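Local coordinates for protein hypothetical methylmalonyl-CoA decarboxylase alpha subunit (Sulfolobus tokodaii, PDB 1X0U) that is probably a carboxyl transferase subunit of the ClpP/crotonase superfamily, built round two mixed beta sheets and assembled as a hexamer, at residues S251-N256 with V317-I322; A312-V317 with I343-K348; E396-K401 with E510-K515; A424-A429 with E503-K508. All coordinates share one frame; numbering follows the deposited sequence.

How the contacts relate
All four contacts belong to one carboxyl transferase chain and tie loops and helices to the second of its two mixed sheets or to that sheet's margins. Contacts 1 and 2 share Val317 and use opposite ends of strand 315-322, their centres about 19 Å apart. Contacts 3 and 4 form a second group: their centres lie about 14 Å apart and they touch directly, Lys401 N standing 2.7 Å from Asp425 OD2 and Val399 O 3.0 Å from Lys508 NZ, both probable hydrogen bonds. The two groups stay separate, with nearest atoms about 8 Å apart between contacts 1 and 4. Contacts 3 and 4 also reach neighbouring subunits, whereas no other chain touches contact 1.

Contact 1 (S251-N256 with V317-I322); sequences SYLPSN and VGFARI
Tyr252 and Phe319 make the main part of a buried aromatic and aliphatic packing contact, in which the end of helix 239-252 and the loop after it lean on strand 315-322 of the second sheet. Phe319 CB sits over one face of the Tyr252 ring in a CH-pi contact, 3.9 Å from the ring centroid and 15° off the normal. The two rings are nearly parallel, with planes at 21°, but offset so far that little of one lies over the other. The opposite face of the tyrosine carries water 1, whose oxygen lies 3.2 Å above the plane over the ring centre. This water donates to Ser251 OG at 2.7 Å and accepts from Arg321 NH2 at 3.0 Å, joining the helix end to the strand; Ser251 OG is also hydrogen-bonded to Arg248 O of the same helix. An extended stretch from CG to NE carries the Arg321 guanidinium past the tyrosine, whose CD1 lies over one of its faces. Arg321 NH1 is also hydrogen-bonded to Pro262 O and Gly324 O, which limits the freedom of the guanidinium. Leu253 runs roughly perpendicular to Phe319, CD2 coming to 4.0 Å from CZ. Around this core, strand 315-322 runs between antiparallel strands 305-307 and 325-332; Phe319 also meets Phe352 of helix 343-358, and Leu253 rests on Phe355 of the same helix.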
loop_
_atom_site.group_PDB
_atom_site.type_symbol
_atom_site.label_atom_id
_atom_site.label_comp_id
_atom_site.label_asym_id
_atom_site.label_seq_id
_atom_site.Cartn_x
_atom_site.Cartn_y
_atom_site.Cartn_z
ATOM N N SER A 251 -14.579 -11.699 26.958
ATOM C CA SER A 251 -15.446 -12.544 26.137
ATOM C C SER A 251 -16.181 -11.740 25.071
ATOM O O SER A 251 -16.585 -12.293 24.060
ATOM C CB SER A 251 -16.469 -13.297 27.006
ATOM O OG SER A 251 -17.456 -12.424 27.545
ATOM N N TYR A 252 -16.348 -10.438 25.287
ATOM C CA TYR A 252 -17.048 -9.604 24.311
ATOM C C TYR A 252 -16.108 -8.960 23.286
ATOM O O TYR A 252 -16.557 -8.433 22.257
ATOM C CB TYR A 252 -17.820 -8.478 25.017
ATOM C CG TYR A 252 -19.086 -8.908 25.733
ATOM C CD1 TYR A 252 -20.220 -9.304 25.018
ATOM C CD2 TYR A 252 -19.154 -8.902 27.123
ATOM C CE1 TYR A 252 -21.385 -9.680 25.671
ATOM C CE2 TYR A 252 -20.315 -9.280 27.786
ATOM C CZ TYR A 252 -21.422 -9.667 27.059
ATOM O OH TYR A 252 -22.551 -10.056 27.727
ATOM N N LEU A 253 -14.809 -9.009 23.555
ATOM C CA LEU A 253 -13.844 -8.365 22.669
ATOM C C LEU A 253 -12.998 -9.287 21.799
ATOM O O LEU A 253 -12.785 -10.456 22.127
ATOM C CB LEU A 253 -12.914 -7.474 23.513
ATOM C CG LEU A 253 -13.608 -6.698 24.643
ATOM C CD1 LEU A 253 -12.590 -5.907 25.448
ATOM C CD2 LEU A 253 -14.650 -5.768 24.052
ATOM N N PRO A 254 -12.529 -8.773 20.642
ATOM C CA PRO A 254 -11.689 -9.562 19.740
ATOM C C PRO A 254 -10.327 -9.534 20.417
ATOM O O PRO A 254 -10.138 -8.766 21.361
ATOM C CB PRO A 254 -11.691 -8.734 18.465
ATOM C CG PRO A 254 -11.715 -7.341 19.006
ATOM C CD PRO A 254 -12.802 -7.448 20.060
ATOM N N SER A 255 -9.381 -10.338 19.944
ATOM C CA SER A 255 -8.057 -10.364 20.559
ATOM C C SER A 255 -7.269 -9.130 20.150
ATOM O O SER A 255 -6.348 -8.701 20.845
ATOM C CB SER A 255 -7.293 -11.623 20.131
ATOM O OG SER A 255 -7.909 -12.800 20.627
ATOM N N ASN A 256 -7.638 -8.567 19.006
ATOM C CA ASN A 256 -6.962 -7.389 18.475
ATOM C C ASN A 256 -7.859 -6.765 17.416
ATOM O O ASN A 256 -8.886 -7.345 17.048
ATOM C CB ASN A 256 -5.619 -7.804 17.872
ATOM C CG ASN A 256 -5.771 -8.901 16.840
ATOM O OD1 ASN A 256 -6.298 -8.673 15.747
ATOM N ND2 ASN A 256 -5.332 -10.101 17.184
ATOM N N VAL A 317 -24.631 2.726 28.188
ATOM C CA VAL A 317 -23.767 2.117 27.186
ATOM C C VAL A 317 -23.263 0.797 27.724
ATOM O O VAL A 317 -22.987 0.668 28.917
ATOM C CB VAL A 317 -22.540 3.018 26.825
ATOM C CG1 VAL A 317 -23.018 4.341 26.210
ATOM C CG2 VAL A 317 -21.658 3.265 28.067
ATOM N N GLY A 318 -23.148 -0.186 26.844
ATOM C CA GLY A 318 -22.669 -1.475 27.272
ATOM C C GLY A 318 -22.630 -2.474 26.141
ATOM O O GLY A 318 -22.967 -2.152 24.990
ATOM N N PHE A 319 -22.218 -3.690 26.487
ATOM C CA PHE A 319 -22.103 -4.778 25.535
ATOM C C PHE A 319 -23.210 -5.802 25.729
ATOM O O PHE A 319 -23.771 -5.948 26.818
ATOM C CB PHE A 319 -20.749 -5.486 25.693
ATOM C CG PHE A 319 -19.552 -4.594 25.457
ATOM C CD1 PHE A 319 -18.674 -4.296 26.497
ATOM C CD2 PHE A 319 -19.297 -4.067 24.194
ATOM C CE1 PHE A 319 -17.556 -3.483 26.281
ATOM C CE2 PHE A 319 -18.185 -3.257 23.972
ATOM C CZ PHE A 319 -17.310 -2.964 25.021
ATOM N N ALA A 320 -23.504 -6.522 24.654
ATOM C CA ALA A 320 -24.525 -7.549 24.675
ATOM C C ALA A 320 -24.376 -8.327 23.392
ATOM O O ALA A 320 -23.556 -7.992 22.543
ATOM C CB ALA A 320 -25.916 -6.916 24.731
ATOM N N ARG A 321 -25.164 -9.375 23.250
ATOM C CA ARG A 321 -25.126 -10.140 22.028
ATOM C C ARG A 321 -26.510 -10.133 21.431
ATOM O O ARG A 321 -27.506 -10.130 22.155
ATOM C CB ARG A 321 -24.683 -11.579 22.299
ATOM C CG ARG A 321 -23.186 -11.717 22.471
ATOM C CD ARG A 321 -22.807 -13.062 23.039
ATOM N NE ARG A 321 -21.400 -13.077 23.422
ATOM C CZ ARG A 321 -20.395 -13.023 22.558
ATOM N NH1 ARG A 321 -20.652 -12.961 21.261
ATOM N NH2 ARG A 321 -19.135 -13.009 22.992
ATOM N N ILE A 322 -26.564 -10.102 20.106
ATOM C CA ILE A 322 -27.828 -10.151 19.392
ATOM C C ILE A 322 -27.708 -11.284 18.394
ATOM O O ILE A 322 -27.016 -11.163 17.377
ATOM C CB ILE A 322 -28.133 -8.834 18.672
ATOM C CG1 ILE A 322 -28.523 -7.775 19.712
ATOM C CG2 ILE A 322 -29.257 -9.049 17.665
ATOM C CD1 ILE A 322 -28.922 -6.446 19.135
HETATM O O HOH W 1 -19.654 -12.445 25.900
#

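Contact 2 (A312-V317 with I343-K348); sequences AQNIIV and IDAADK
Strand 315-317 and helix 343-348 run almost parallel, their axes 8.9 Å apart and 17° from alignment, with Ala312, in the loop before the strand, nearest Ala345. Lys348 spans the gap. With CG anti to the backbone N and the chain extended beyond it, the lysine reaches from the helix to the strand and places its ammonium group at the backbone carbonyls. NZ donates to Ile315 O at 2.8 Å, nearly in line with the carbonyl bond (C=O...N 167°), and to Ala312 O at 2.7 Å from 54° above that carbonyl's plane. Water 3 accepts from the same nitrogen and, weakly, from Val317 N; His308 O and Trp311 O are further partners. These oxygens are more than its three N-H groups can each serve singly, and they probably favour the charged form of this buried amine. The methylene chain is used as well: Val317 CG2 slides alongside it, 3.8 Å from CE, while Ile315 CD1 presses on CD at 3.4 Å. That same methyl is pushed tightly against Ala345 CB, at 3.2 Å, leaving the isoleucine closely wedged between alanine and lysine. Nearer the start of the helix, Ala312 CB packs on Asp344 CB at 3.7 Å, and water 2 donates to Asp344 OD1 while accepting weakly from Ala312 N. Helix 343-358 thus lies against strand 315-322, which pairs on one side with strand 305-307 and on the other with strand 325-332; helix 383-396 packs on the helix through Ile343 and Asp347.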
loop_
_atom_site.group_PDB
_atom_site.type_symbol
_atom_site.label_atom_id
_atom_site.label_comp_id
_atom_site.label_asym_id
_atom_site.label_seq_id
_atom_site.Cartn_x
_atom_site.Cartn_y
_atom_site.Cartn_z
ATOM N N ALA A 312 -22.737 9.157 35.153
ATOM C CA ALA A 312 -23.633 9.717 34.141
ATOM C C ALA A 312 -24.674 8.680 33.692
ATOM O O ALA A 312 -24.603 8.149 32.577
ATOM C CB ALA A 312 -22.820 10.200 32.938
ATOM N N GLN A 313 -25.634 8.386 34.567
ATOM C CA GLN A 313 -26.684 7.421 34.257
ATOM C C GLN A 313 -27.577 8.090 33.220
ATOM O O GLN A 313 -28.544 7.529 32.722
ATOM C CB GLN A 313 -27.442 7.067 35.534
ATOM C CG GLN A 313 -26.505 6.608 36.634
ATOM C CD GLN A 313 -27.206 5.840 37.734
ATOM O OE1 GLN A 313 -28.013 6.398 38.492
ATOM N NE2 GLN A 313 -26.903 4.547 37.830
ATOM N N ASN A 314 -27.179 9.319 32.932
ATOM C CA ASN A 314 -27.735 10.239 31.960
ATOM C C ASN A 314 -27.948 9.440 30.648
ATOM O O ASN A 314 -28.951 9.614 29.954
ATOM C CB ASN A 314 -26.676 11.366 31.845
ATOM C CG ASN A 314 -27.015 12.416 30.832
ATOM O OD1 ASN A 314 -27.313 12.118 29.677
ATOM N ND2 ASN A 314 -26.934 13.664 31.243
ATOM N N ILE A 315 -26.990 8.570 30.309
ATOM C CA ILE A 315 -27.102 7.714 29.127
ATOM C C ILE A 315 -26.554 6.343 29.478
ATOM O O ILE A 315 -25.758 6.206 30.402
ATOM C CB ILE A 315 -26.333 8.254 27.868
ATOM C CG1 ILE A 315 -24.858 7.861 27.912
ATOM C CG2 ILE A 315 -26.471 9.755 27.786
ATOM C CD1 ILE A 315 -24.052 8.589 28.945
ATOM N N ILE A 316 -26.981 5.329 28.741
ATOM C CA ILE A 316 -26.535 3.967 29.000
ATOM C C ILE A 316 -25.719 3.407 27.849
ATOM O O ILE A 316 -26.064 3.587 26.675
ATOM C CB ILE A 316 -27.724 3.030 29.212
ATOM C CG1 ILE A 316 -28.618 3.566 30.340
ATOM C CG2 ILE A 316 -27.224 1.637 29.530
ATOM C CD1 ILE A 316 -30.088 3.133 30.210
ATOM N N VAL A 317 -24.631 2.726 28.188
ATOM C CA VAL A 317 -23.767 2.117 27.186
ATOM C C VAL A 317 -23.263 0.797 27.724
ATOM O O VAL A 317 -22.987 0.668 28.917
ATOM C CB VAL A 317 -22.540 3.018 26.825
ATOM C CG1 VAL A 317 -23.018 4.341 26.210
ATOM C CG2 VAL A 317 -21.658 3.265 28.067
ATOM N N ILE A 343 -22.415 16.820 29.797
ATOM C CA ILE A 343 -20.956 16.780 29.612
ATOM C C ILE A 343 -20.380 15.400 29.940
ATOM O O ILE A 343 -19.651 14.803 29.140
ATOM C CB ILE A 343 -20.245 17.800 30.517
ATOM C CG1 ILE A 343 -20.439 19.211 29.973
ATOM C CG2 ILE A 343 -18.762 17.489 30.599
ATOM C CD1 ILE A 343 -19.793 20.286 30.837
ATOM N N ASP A 344 -20.702 14.904 31.131
ATOM C CA ASP A 344 -20.223 13.602 31.567
ATOM C C ASP A 344 -20.700 12.499 30.634
ATOM O O ASP A 344 -19.936 11.614 30.257
ATOM C CB ASP A 344 -20.717 13.303 32.989
ATOM C CG ASP A 344 -20.034 14.161 34.045
ATOM O OD1 ASP A 344 -20.431 14.077 35.226
ATOM O OD2 ASP A 344 -19.104 14.909 33.704
ATOM N N ALA A 345 -21.975 12.561 30.268
ATOM C CA ALA A 345 -22.588 11.562 29.401
ATOM C C ALA A 345 -21.989 11.609 28.005
ATOM O O ALA A 345 -21.739 10.573 27.391
ATOM C CB ALA A 345 -24.091 11.784 29.347
ATOM N N ALA A 346 -21.758 12.814 27.503
ATOM C CA ALA A 346 -21.154 12.956 26.186
ATOM C C ALA A 346 -19.781 12.266 26.219
ATOM O O ALA A 346 -19.408 11.560 25.270
ATOM C CB ALA A 346 -21.006 14.436 25.832
ATOM N N ASP A 347 -19.039 12.448 27.318
ATOM C CA ASP A 347 -17.721 11.819 27.446
ATOM C C ASP A 347 -17.838 10.304 27.503
ATOM O O ASP A 347 -17.126 9.577 26.820
ATOM C CB ASP A 347 -16.991 12.307 28.705
ATOM C CG ASP A 347 -16.453 13.705 28.554
ATOM O OD1 ASP A 347 -16.264 14.143 27.408
ATOM O OD2 ASP A 347 -16.208 14.361 29.580
ATOM N N LYS A 348 -18.745 9.835 28.342
ATOM C CA LYS A 348 -18.981 8.413 28.494
ATOM C C LYS A 348 -19.334 7.785 27.137
ATOM O O LYS A 348 -18.694 6.839 26.687
ATOM C CB LYS A 348 -20.110 8.234 29.509
ATOM C CG LYS A 348 -20.775 6.873 29.570
ATOM C CD LYS A 348 -21.748 6.886 30.748
ATOM C CE LYS A 348 -22.682 5.698 30.781
ATOM N NZ LYS A 348 -23.485 5.755 32.053
HETATM O O HOH W 2 -22.403 12.299 35.818
HETATM O O HOH W 3 -23.977 2.968 31.414
#

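Contact 3 (E396-K401 with E510-K515); sequences EATVPK and EYRYPK
Glu510 and Arg512 are the residues of 510-515 that reach the loop following helix 383-396, in a partly buried contact between two irregular segments. Glu510 opens the sequence: its CB approaches Thr398 CG2 at 4.3 Å, a loose touch. Arg512 follows and brings most of the rest. Bends at chi2 and chi3 (-141° and 134°) fold its chain so that the guanidinium comes to the end of the helix, with Glu396 CA over one face and Ala397 O lying beside its rim, close to the plane of the group. Glu396 O stands 2.9 Å from Arg512 NE and 3.1 Å from Arg512 NH1. The same Ala397 O accepts from Lys401 NZ at 3.0 Å, the donor tilted 34° from the carbonyl plane, and Lys401 NZ also donates to Phe394 O. Tyr513 and Lys515 pack on Leu123 and Ser161 of a second subunit, whose Met159 also meets Arg512, while Thr398 OG1 is hydrogen-bonded to Lys516 of that subunit. The contact sets the C-terminal tail beside the loop joining helix 383-396 to strand 401-406, at a subunit interface of the hexamer.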
loop_
_atom_site.group_PDB
_atom_site.type_symbol
_atom_site.label_atom_id
_atom_site.label_comp_id
_atom_site.label_asym_id
_atom_site.label_seq_id
_atom_site.Cartn_x
_atom_site.Cartn_y
_atom_site.Cartn_z
ATOM N N GLU A 396 -16.914 9.335 12.854
ATOM C CA GLU A 396 -15.635 8.658 12.640
ATOM C C GLU A 396 -15.789 7.156 12.428
ATOM O O GLU A 396 -15.160 6.564 11.554
ATOM C CB GLU A 396 -14.733 8.889 13.853
ATOM C CG GLU A 396 -13.420 8.109 13.843
ATOM C CD GLU A 396 -12.633 8.324 15.120
ATOM O OE1 GLU A 396 -11.524 8.901 15.060
ATOM O OE2 GLU A 396 -13.137 7.925 16.192
ATOM N N ALA A 397 -16.634 6.547 13.245
ATOM C CA ALA A 397 -16.857 5.113 13.199
ATOM C C ALA A 397 -17.268 4.537 11.839
ATOM O O ALA A 397 -18.120 5.086 11.122
ATOM C CB ALA A 397 -17.878 4.735 14.264
ATOM N N THR A 398 -16.654 3.407 11.505
ATOM C CA THR A 398 -16.943 2.721 10.268
ATOM C C THR A 398 -17.636 1.383 10.498
ATOM O O THR A 398 -18.032 0.733 9.541
ATOM C CB THR A 398 -15.669 2.474 9.475
ATOM O OG1 THR A 398 -14.711 1.826 10.320
ATOM C CG2 THR A 398 -15.109 3.796 8.951
ATOM N N VAL A 399 -17.760 0.954 11.756
ATOM C CA VAL A 399 -18.444 -0.309 12.040
ATOM C C VAL A 399 -19.921 -0.100 11.714
ATOM O O VAL A 399 -20.377 1.033 11.540
ATOM C CB VAL A 399 -18.387 -0.727 13.559
ATOM C CG1 VAL A 399 -16.961 -1.037 14.002
ATOM C CG2 VAL A 399 -19.010 0.363 14.421
ATOM N N PRO A 400 -20.688 -1.191 11.613
ATOM C CA PRO A 400 -22.112 -1.027 11.319
ATOM C C PRO A 400 -22.775 -0.142 12.378
ATOM O O PRO A 400 -22.468 -0.240 13.562
ATOM C CB PRO A 400 -22.630 -2.455 11.360
ATOM C CG PRO A 400 -21.460 -3.218 10.759
ATOM C CD PRO A 400 -20.277 -2.601 11.487
ATOM N N LYS A 401 -23.673 0.727 11.944
ATOM C CA LYS A 401 -24.377 1.605 12.863
ATOM C C LYS A 401 -25.866 1.646 12.528
ATOM O O LYS A 401 -26.251 1.944 11.402
ATOM C CB LYS A 401 -23.775 3.012 12.813
ATOM C CG LYS A 401 -22.381 3.092 13.438
ATOM C CD LYS A 401 -21.755 4.451 13.220
ATOM C CE LYS A 401 -21.508 4.706 11.740
ATOM N NZ LYS A 401 -20.966 6.061 11.544
ATOM N N GLU A 510 -15.780 0.890 4.578
ATOM C CA GLU A 510 -15.941 2.282 4.161
ATOM C C GLU A 510 -14.627 3.064 4.068
ATOM O O GLU A 510 -13.635 2.716 4.713
ATOM C CB GLU A 510 -16.891 2.996 5.124
ATOM C CG GLU A 510 -17.660 4.137 4.496
ATOM C CD GLU A 510 -18.484 4.906 5.505
ATOM O OE1 GLU A 510 -19.265 4.274 6.252
ATOM O OE2 GLU A 510 -18.352 6.151 5.548
ATOM N N TYR A 511 -14.639 4.130 3.268
ATOM C CA TYR A 511 -13.459 4.973 3.057
ATOM C C TYR A 511 -13.274 6.088 4.084
ATOM O O TYR A 511 -14.237 6.605 4.653
ATOM C CB TYR A 511 -13.512 5.618 1.666
ATOM C CG TYR A 511 -12.362 6.577 1.387
ATOM C CD1 TYR A 511 -11.087 6.102 1.061
ATOM C CD2 TYR A 511 -12.540 7.961 1.491
ATOM C CE1 TYR A 511 -10.019 6.981 0.847
ATOM C CE2 TYR A 511 -11.476 8.847 1.280
ATOM C CZ TYR A 511 -10.221 8.348 0.960
ATOM O OH TYR A 511 -9.174 9.216 0.753
ATOM N N ARG A 512 -12.014 6.458 4.294
ATOM C CA ARG A 512 -11.636 7.534 5.207
ATOM C C ARG A 512 -10.380 8.160 4.606
ATOM O O ARG A 512 -9.593 7.468 3.957
ATOM C CB ARG A 512 -11.340 6.981 6.605
ATOM C CG ARG A 512 -12.447 6.093 7.142
ATOM C CD ARG A 512 -12.682 6.314 8.616
ATOM N NE ARG A 512 -14.110 6.425 8.899
ATOM C CZ ARG A 512 -14.889 7.392 8.427
ATOM N NH1 ARG A 512 -16.183 7.417 8.725
ATOM N NH2 ARG A 512 -14.368 8.344 7.665
ATOM N N TYR A 513 -10.188 9.460 4.806
ATOM C CA TYR A 513 -9.017 10.132 4.245
ATOM C C TYR A 513 -7.737 9.866 5.033
ATOM O O TYR A 513 -7.765 9.736 6.256
ATOM C CB TYR A 513 -9.251 11.645 4.166
ATOM C CG TYR A 513 -10.394 12.042 3.265
ATOM C CD1 TYR A 513 -11.720 11.844 3.658
ATOM C CD2 TYR A 513 -10.152 12.609 2.013
ATOM C CE1 TYR A 513 -12.776 12.204 2.824
ATOM C CE2 TYR A 513 -11.199 12.971 1.172
ATOM C CZ TYR A 513 -12.509 12.766 1.585
ATOM O OH TYR A 513 -13.547 13.138 0.764
ATOM N N PRO A 514 -6.594 9.773 4.330
ATOM C CA PRO A 514 -5.314 9.525 5.003
ATOM C C PRO A 514 -4.967 10.707 5.914
ATOM O O PRO A 514 -5.113 11.869 5.534
ATOM C CB PRO A 514 -4.336 9.366 3.838
ATOM C CG PRO A 514 -4.928 10.273 2.780
ATOM C CD PRO A 514 -6.404 9.932 2.876
ATOM N N LYS A 515 -4.517 10.400 7.119
ATOM C CA LYS A 515 -4.174 11.429 8.089
ATOM C C LYS A 515 -3.445 10.712 9.215
ATOM O O LYS A 515 -3.690 9.535 9.451
ATOM C CB LYS A 515 -5.461 12.076 8.636
ATOM C CG LYS A 515 -6.195 11.202 9.675
ATOM C CD LYS A 515 -7.706 11.206 9.528
ATOM C CE LYS A 515 -8.298 12.581 9.712
ATOM N NZ LYS A 515 -9.716 12.666 9.256
#

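Contact 4 (A424-A429 with E503-K508); sequences ADLVYA and EMLKTK
Asp425 and Lys508 approach from opposite directions and meet in a buried salt bridge. Lys508 is fully stretched, its side chain leaving opposite the backbone N (chi1 178°), which drives NZ straight to the carboxylate. NZ donates to OD2 at 2.8 Å, on the syn lone pair, and more weakly to OD1 at 3.0 Å, leaving it gripping both oxygens. Each partner has a second hold: Asp425 OD2 also accepts from Lys401 N, and Lys508 NZ also donates to Val399 O, which would fix both groups in place. Beside the ion pair lies an apolar layer. Leu505 turns its two methyls toward the aspartate stem, CD1 reaching Asp425 CB at 3.9 Å, and the same CD1 lies obliquely across Leu426, 4.1 Å from its CD1. Met504, bent at chi2 and chi3 (-80° and -76°), meets Leu426 tip to tip, CE to CD1 at 4.1 Å. A type I turn from Leu505 to Lys508, closed by Lys508 N to Leu505 O at 2.9 Å, sets the leucine and the lysine on the same partner. Trp85 of a third subunit packs on Met504, and Ile58 of that subunit on Leu426. The end of helix 494-505 and the following turn are thus fastened to strand 426-429 and the residue before it, beside parallel strand 401-406 in the mixed sheet of this crotonase-like alpha/beta fold.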
loop_
_atom_site.group_PDB
_atom_site.type_symbol
_atom_site.label_atom_id
_atom_site.label_comp_id
_atom_site.label_asym_id
_atom_site.label_seq_id
_atom_site.Cartn_x
_atom_site.Cartn_y
_atom_site.Cartn_z
ATOM N N ALA A 424 -25.152 7.017 10.137
ATOM C CA ALA A 424 -25.995 5.866 10.489
ATOM C C ALA A 424 -26.337 5.100 9.214
ATOM O O ALA A 424 -26.821 5.690 8.259
ATOM C CB ALA A 424 -27.280 6.342 11.166
ATOM N N ASP A 425 -26.084 3.793 9.198
ATOM C CA ASP A 425 -26.366 2.957 8.031
ATOM C C ASP A 425 -27.858 2.723 7.839
ATOM O O ASP A 425 -28.357 2.752 6.711
ATOM C CB ASP A 425 -25.658 1.607 8.164
ATOM C CG ASP A 425 -24.147 1.747 8.253
ATOM O OD1 ASP A 425 -23.519 2.111 7.236
ATOM O OD2 ASP A 425 -23.589 1.501 9.346
ATOM N N LEU A 426 -28.553 2.468 8.946
ATOM C CA LEU A 426 -29.993 2.236 8.935
ATOM C C LEU A 426 -30.612 2.971 10.136
ATOM O O LEU A 426 -30.032 2.997 11.231
ATOM C CB LEU A 426 -30.293 0.731 9.023
ATOM C CG LEU A 426 -29.808 -0.210 7.906
ATOM C CD1 LEU A 426 -29.876 -1.650 8.388
ATOM C CD2 LEU A 426 -30.655 -0.023 6.645
ATOM N N VAL A 427 -31.778 3.577 9.915
ATOM C CA VAL A 427 -32.496 4.309 10.949
ATOM C C VAL A 427 -33.953 3.845 10.977
ATOM O O VAL A 427 -34.654 3.919 9.968
ATOM C CB VAL A 427 -32.475 5.837 10.681
ATOM C CG1 VAL A 427 -33.426 6.560 11.645
ATOM C CG2 VAL A 427 -31.059 6.379 10.842
ATOM N N TYR A 428 -34.398 3.362 12.134
ATOM C CA TYR A 428 -35.767 2.905 12.305
ATOM C C TYR A 428 -36.407 3.690 13.438
ATOM O O TYR A 428 -35.706 4.280 14.258
ATOM C CB TYR A 428 -35.809 1.414 12.636
ATOM C CG TYR A 428 -35.254 0.527 11.544
ATOM C CD1 TYR A 428 -33.944 0.056 11.599
ATOM C CD2 TYR A 428 -36.041 0.158 10.455
ATOM C CE1 TYR A 428 -33.431 -0.763 10.595
ATOM C CE2 TYR A 428 -35.535 -0.659 9.448
ATOM C CZ TYR A 428 -34.235 -1.114 9.520
ATOM O OH TYR A 428 -33.731 -1.902 8.509
ATOM N N ALA A 429 -37.736 3.704 13.474
ATOM C CA ALA A 429 -38.463 4.418 14.514
ATOM C C ALA A 429 -39.749 3.707 14.941
ATOM O O ALA A 429 -40.450 3.087 14.135
ATOM C CB ALA A 429 -38.775 5.845 14.053
ATOM N N GLU A 503 -26.719 -8.533 10.147
ATOM C CA GLU A 503 -26.384 -9.625 9.228
ATOM C C GLU A 503 -25.906 -9.070 7.891
ATOM O O GLU A 503 -24.910 -9.535 7.322
ATOM C CB GLU A 503 -27.620 -10.501 8.996
ATOM C CG GLU A 503 -27.551 -11.449 7.791
ATOM C CD GLU A 503 -26.873 -12.764 8.115
ATOM O OE1 GLU A 503 -26.774 -13.629 7.213
ATOM O OE2 GLU A 503 -26.441 -12.934 9.275
ATOM N N MET A 504 -26.637 -8.079 7.392
ATOM C CA MET A 504 -26.323 -7.442 6.124
ATOM C C MET A 504 -25.076 -6.560 6.243
ATOM O O MET A 504 -24.244 -6.522 5.346
ATOM C CB MET A 504 -27.539 -6.619 5.668
ATOM C CG MET A 504 -27.380 -5.832 4.366
ATOM S SD MET A 504 -26.492 -4.265 4.552
ATOM C CE MET A 504 -27.749 -3.229 5.308
ATOM N N LEU A 505 -24.940 -5.877 7.373
ATOM C CA LEU A 505 -23.818 -4.979 7.606
ATOM C C LEU A 505 -22.490 -5.579 8.083
ATOM O O LEU A 505 -21.486 -4.869 8.126
ATOM C CB LEU A 505 -24.252 -3.905 8.595
ATOM C CG LEU A 505 -25.387 -3.017 8.089
ATOM C CD1 LEU A 505 -25.885 -2.107 9.202
ATOM C CD2 LEU A 505 -24.893 -2.210 6.894
ATOM N N LYS A 506 -22.471 -6.865 8.426
ATOM C CA LYS A 506 -21.249 -7.487 8.936
ATOM C C LYS A 506 -20.035 -7.320 8.039
ATOM O O LYS A 506 -18.916 -7.174 8.531
ATOM C CB LYS A 506 -21.474 -8.979 9.227
ATOM C CG LYS A 506 -21.940 -9.800 8.031
ATOM C CD LYS A 506 -22.226 -11.256 8.424
ATOM C CE LYS A 506 -22.931 -12.012 7.296
ATOM N NZ LYS A 506 -23.086 -13.470 7.587
ATOM N N THR A 507 -20.250 -7.337 6.729
ATOM C CA THR A 507 -19.143 -7.188 5.787
ATOM C C THR A 507 -18.953 -5.751 5.315
ATOM O O THR A 507 -18.344 -5.513 4.282
ATOM C CB THR A 507 -19.339 -8.087 4.558
ATOM O OG1 THR A 507 -20.710 -8.042 4.153
ATOM C CG2 THR A 507 -18.967 -9.521 4.887
ATOM N N LYS A 508 -19.474 -4.801 6.089
ATOM C CA LYS A 508 -19.373 -3.380 5.769
ATOM C C LYS A 508 -17.933 -2.869 5.730
ATOM O O LYS A 508 -17.146 -3.147 6.632
ATOM C CB LYS A 508 -20.148 -2.557 6.799
ATOM C CG LYS A 508 -20.063 -1.047 6.578
ATOM C CD LYS A 508 -20.586 -0.265 7.784
ATOM C CE LYS A 508 -20.483 1.229 7.548
ATOM N NZ LYS A 508 -20.940 2.002 8.715
#